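Local coordinates for protein 7,8-dihydro-6-hydroxymethylpterin pyrophosphokinase-dihydropteroate synthase (Plasmodium falciparum, PDB 6JWS) that probably makes the pterin diphosphate from hydroxymethyldihydropterin and ATP and then joins it to 4-aminobenzoate, giving the folate precursor 7,8-dihydropteroate, at residues N13-A18 / C107-T112. The protein carries 1 engineered substitution. Sequence-based numbering, arbitrary orientation.
Sequences NKTNIA and CEEYET
In the kinase (HPPK) part of this two-domain enzyme, the first turn of helix 108-114 packs over the start of strand 16-24 and the residue before it: Ile-17 touches Glu-109 and Tyr-110, and Thr-15 touches Glu-109. Ile-17 supplies the larger part of the strand side. Its CG1 lies 3.4 Å from Glu-109 O, and its CD1 reaches 3.7 Å from Tyr-110 N, so the long branch rests on the peptide joining those two residues. With chi1 at -49°, CG1 stands beside the backbone N and CG2 lies anti to that N, directed to the edge of the Tyr-110 ring, near its plane. A branched aliphatic residue suits this place, since it can cover helix backbone with one arm and meet an aromatic edge with the other. Ile-17 CD1 also lies 4.0 Å from Glu-109 CB.

Two residues earlier, Thr-15 points its CB toward the helix as well, following the alternation of an extended chain, whereas Asn-16 turns away and bonds to Asn-215 and to Val-174 O. Threonine suits its place by offering the methyl CG2 to the helix while OG1 occupies the other branch; CG2 meets Glu-109 CD at 3.8 Å, the two side chains crossing at about a right angle. A bend at chi2 of 89° folds the glutamate, whose aliphatic stem can pack on Ile-17 and Thr-15 while its carboxylate lies at the partly exposed rim. Both Thr-15 and Glu-109 also touch Lys-171.

The strand belongs to the antiparallel sheet of the kinase fold, paired between strands 163-172 and 208-214; the latter carries Asp-208 and Asp-210, which hold magnesium, at its start. Cys-107 occupies the N-cap of the helix. Tyr-110 OH hydrogen-bonds to Asn-50 ND2, tying the helix to strand 46-57, while Ile-49 of that strand touches both Cys-107 and Tyr-110.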
loop_
_atom_site.group_PDB
_atom_site.type_symbol
_atom_site.label_atom_id
_atom_site.label_comp_id
_atom_site.label_asym_id
_atom_site.label_seq_id
_atom_site.Cartn_x
_atom_site.Cartn_y
_atom_site.Cartn_z
ATOM N N ASN B 13 -28.584 -19.670 -48.557
ATOM C CA ASN B 13 -27.355 -19.231 -47.906
ATOM C C ASN B 13 -27.674 -18.134 -46.888
ATOM O O ASN B 13 -27.788 -16.954 -47.223
ATOM C CB ASN B 13 -26.210 -18.952 -48.895
ATOM C CG ASN B 13 -26.283 -17.607 -49.593
ATOM O OD1 ASN B 13 -27.292 -17.266 -50.208
ATOM N ND2 ASN B 13 -25.206 -16.839 -49.520
ATOM N N LYS B 14 -27.812 -18.562 -45.629
ATOM C CA LYS B 14 -28.323 -17.729 -44.555
ATOM C C LYS B 14 -27.160 -17.259 -43.682
ATOM O O LYS B 14 -26.162 -17.967 -43.563
ATOM C CB LYS B 14 -29.305 -18.570 -43.736
ATOM C CG LYS B 14 -30.547 -17.841 -43.248
ATOM C CD LYS B 14 -31.440 -18.715 -42.397
ATOM C CE LYS B 14 -32.596 -17.941 -41.800
ATOM N NZ LYS B 14 -33.220 -18.679 -40.679
ATOM N N THR B 15 -27.298 -16.067 -43.078
ATOM C CA THR B 15 -26.312 -15.548 -42.130
ATOM C C THR B 15 -26.980 -15.128 -40.817
ATOM O O THR B 15 -27.722 -14.147 -40.777
ATOM C CB THR B 15 -25.457 -14.444 -42.763
ATOM O OG1 THR B 15 -24.718 -15.049 -43.827
ATOM C CG2 THR B 15 -24.483 -13.823 -41.789
ATOM N N ASN B 16 -26.685 -15.873 -39.739
ATOM C CA ASN B 16 -27.366 -15.697 -38.460
ATOM C C ASN B 16 -26.366 -15.368 -37.343
ATOM O O ASN B 16 -25.184 -15.700 -37.448
ATOM C CB ASN B 16 -28.207 -16.929 -38.098
ATOM C CG ASN B 16 -29.344 -17.198 -39.072
ATOM O OD1 ASN B 16 -30.160 -16.317 -39.340
ATOM N ND2 ASN B 16 -29.407 -18.413 -39.601
ATOM N N ILE B 17 -26.878 -14.741 -36.263
ATOM C CA ILE B 17 -26.119 -14.451 -35.051
ATOM C C ILE B 17 -26.586 -15.333 -33.891
ATOM O O ILE B 17 -27.701 -15.181 -33.398
ATOM C CB ILE B 17 -26.213 -12.954 -34.670
ATOM C CG1 ILE B 17 -25.916 -12.021 -35.844
ATOM C CG2 ILE B 17 -25.301 -12.669 -33.481
ATOM C CD1 ILE B 17 -24.477 -12.087 -36.311
ATOM N N ALA B 18 -25.689 -16.192 -33.400
ATOM C CA ALA B 18 -25.917 -16.983 -32.200
ATOM C C ALA B 18 -24.938 -16.580 -31.096
ATOM O O ALA B 18 -23.785 -16.248 -31.380
ATOM C CB ALA B 18 -25.725 -18.444 -32.507
ATOM N N CYS B 107 -19.234 -5.911 -38.739
ATOM C CA CYS B 107 -20.096 -7.008 -39.120
ATOM C C CYS B 107 -21.546 -6.563 -38.964
ATOM O O CYS B 107 -22.069 -6.525 -37.852
ATOM C CB CYS B 107 -19.782 -8.225 -38.266
ATOM S SG CYS B 107 -20.999 -9.542 -38.475
ATOM N N GLU B 108 -22.172 -6.239 -40.107
ATOM C CA GLU B 108 -23.496 -5.631 -40.178
ATOM C C GLU B 108 -24.559 -6.508 -39.511
ATOM O O GLU B 108 -25.424 -5.983 -38.815
ATOM C CB GLU B 108 -23.877 -5.297 -41.625
ATOM C CG GLU B 108 -22.817 -4.495 -42.377
ATOM C CD GLU B 108 -22.618 -3.019 -42.033
ATOM O OE1 GLU B 108 -23.386 -2.478 -41.200
ATOM O OE2 GLU B 108 -21.688 -2.403 -42.609
ATOM N N GLU B 109 -24.506 -7.828 -39.729
ATOM C CA GLU B 109 -25.470 -8.730 -39.113
ATOM C C GLU B 109 -25.349 -8.689 -37.583
ATOM O O GLU B 109 -26.350 -8.849 -36.880
ATOM C CB GLU B 109 -25.339 -10.160 -39.652
ATOM C CG GLU B 109 -25.799 -10.325 -41.099
ATOM C CD GLU B 109 -24.728 -10.096 -42.159
ATOM O OE1 GLU B 109 -23.540 -10.025 -41.786
ATOM O OE2 GLU B 109 -25.080 -9.987 -43.360
ATOM N N TYR B 110 -24.115 -8.499 -37.080
ATOM C CA TYR B 110 -23.892 -8.347 -35.652
ATOM C C TYR B 110 -24.517 -7.039 -35.189
ATOM O O TYR B 110 -25.189 -7.022 -34.167
ATOM C CB TYR B 110 -22.401 -8.378 -35.303
ATOM C CG TYR B 110 -22.051 -8.310 -33.833
ATOM C CD1 TYR B 110 -22.728 -9.073 -32.891
ATOM C CD2 TYR B 110 -21.005 -7.517 -33.380
ATOM C CE1 TYR B 110 -22.388 -9.038 -31.547
ATOM C CE2 TYR B 110 -20.645 -7.482 -32.042
ATOM C CZ TYR B 110 -21.340 -8.240 -31.120
ATOM O OH TYR B 110 -20.998 -8.210 -29.796
ATOM N N GLU B 111 -24.281 -5.965 -35.950
ATOM C CA GLU B 111 -24.791 -4.633 -35.647
ATOM C C GLU B 111 -26.316 -4.708 -35.527
ATOM O O GLU B 111 -26.910 -4.160 -34.596
ATOM C CB GLU B 111 -24.280 -3.645 -36.706
ATOM C CG GLU B 111 -25.199 -2.455 -36.981
ATOM C CD GLU B 111 -25.585 -2.181 -38.438
ATOM O OE1 GLU B 111 -26.482 -2.892 -38.973
ATOM O OE2 GLU B 111 -25.003 -1.244 -39.040
ATOM N N THR B 112 -26.921 -5.447 -36.465
ATOM C CA THR B 112 -28.358 -5.616 -36.570
ATOM C C THR B 112 -28.866 -6.342 -35.328
ATOM O O THR B 112 -29.841 -5.921 -34.718
ATOM C CB THR B 112 -28.692 -6.316 -37.894
ATOM O OG1 THR B 112 -28.480 -5.337 -38.910
ATOM C CG2 THR B 112 -30.113 -6.835 -37.974
#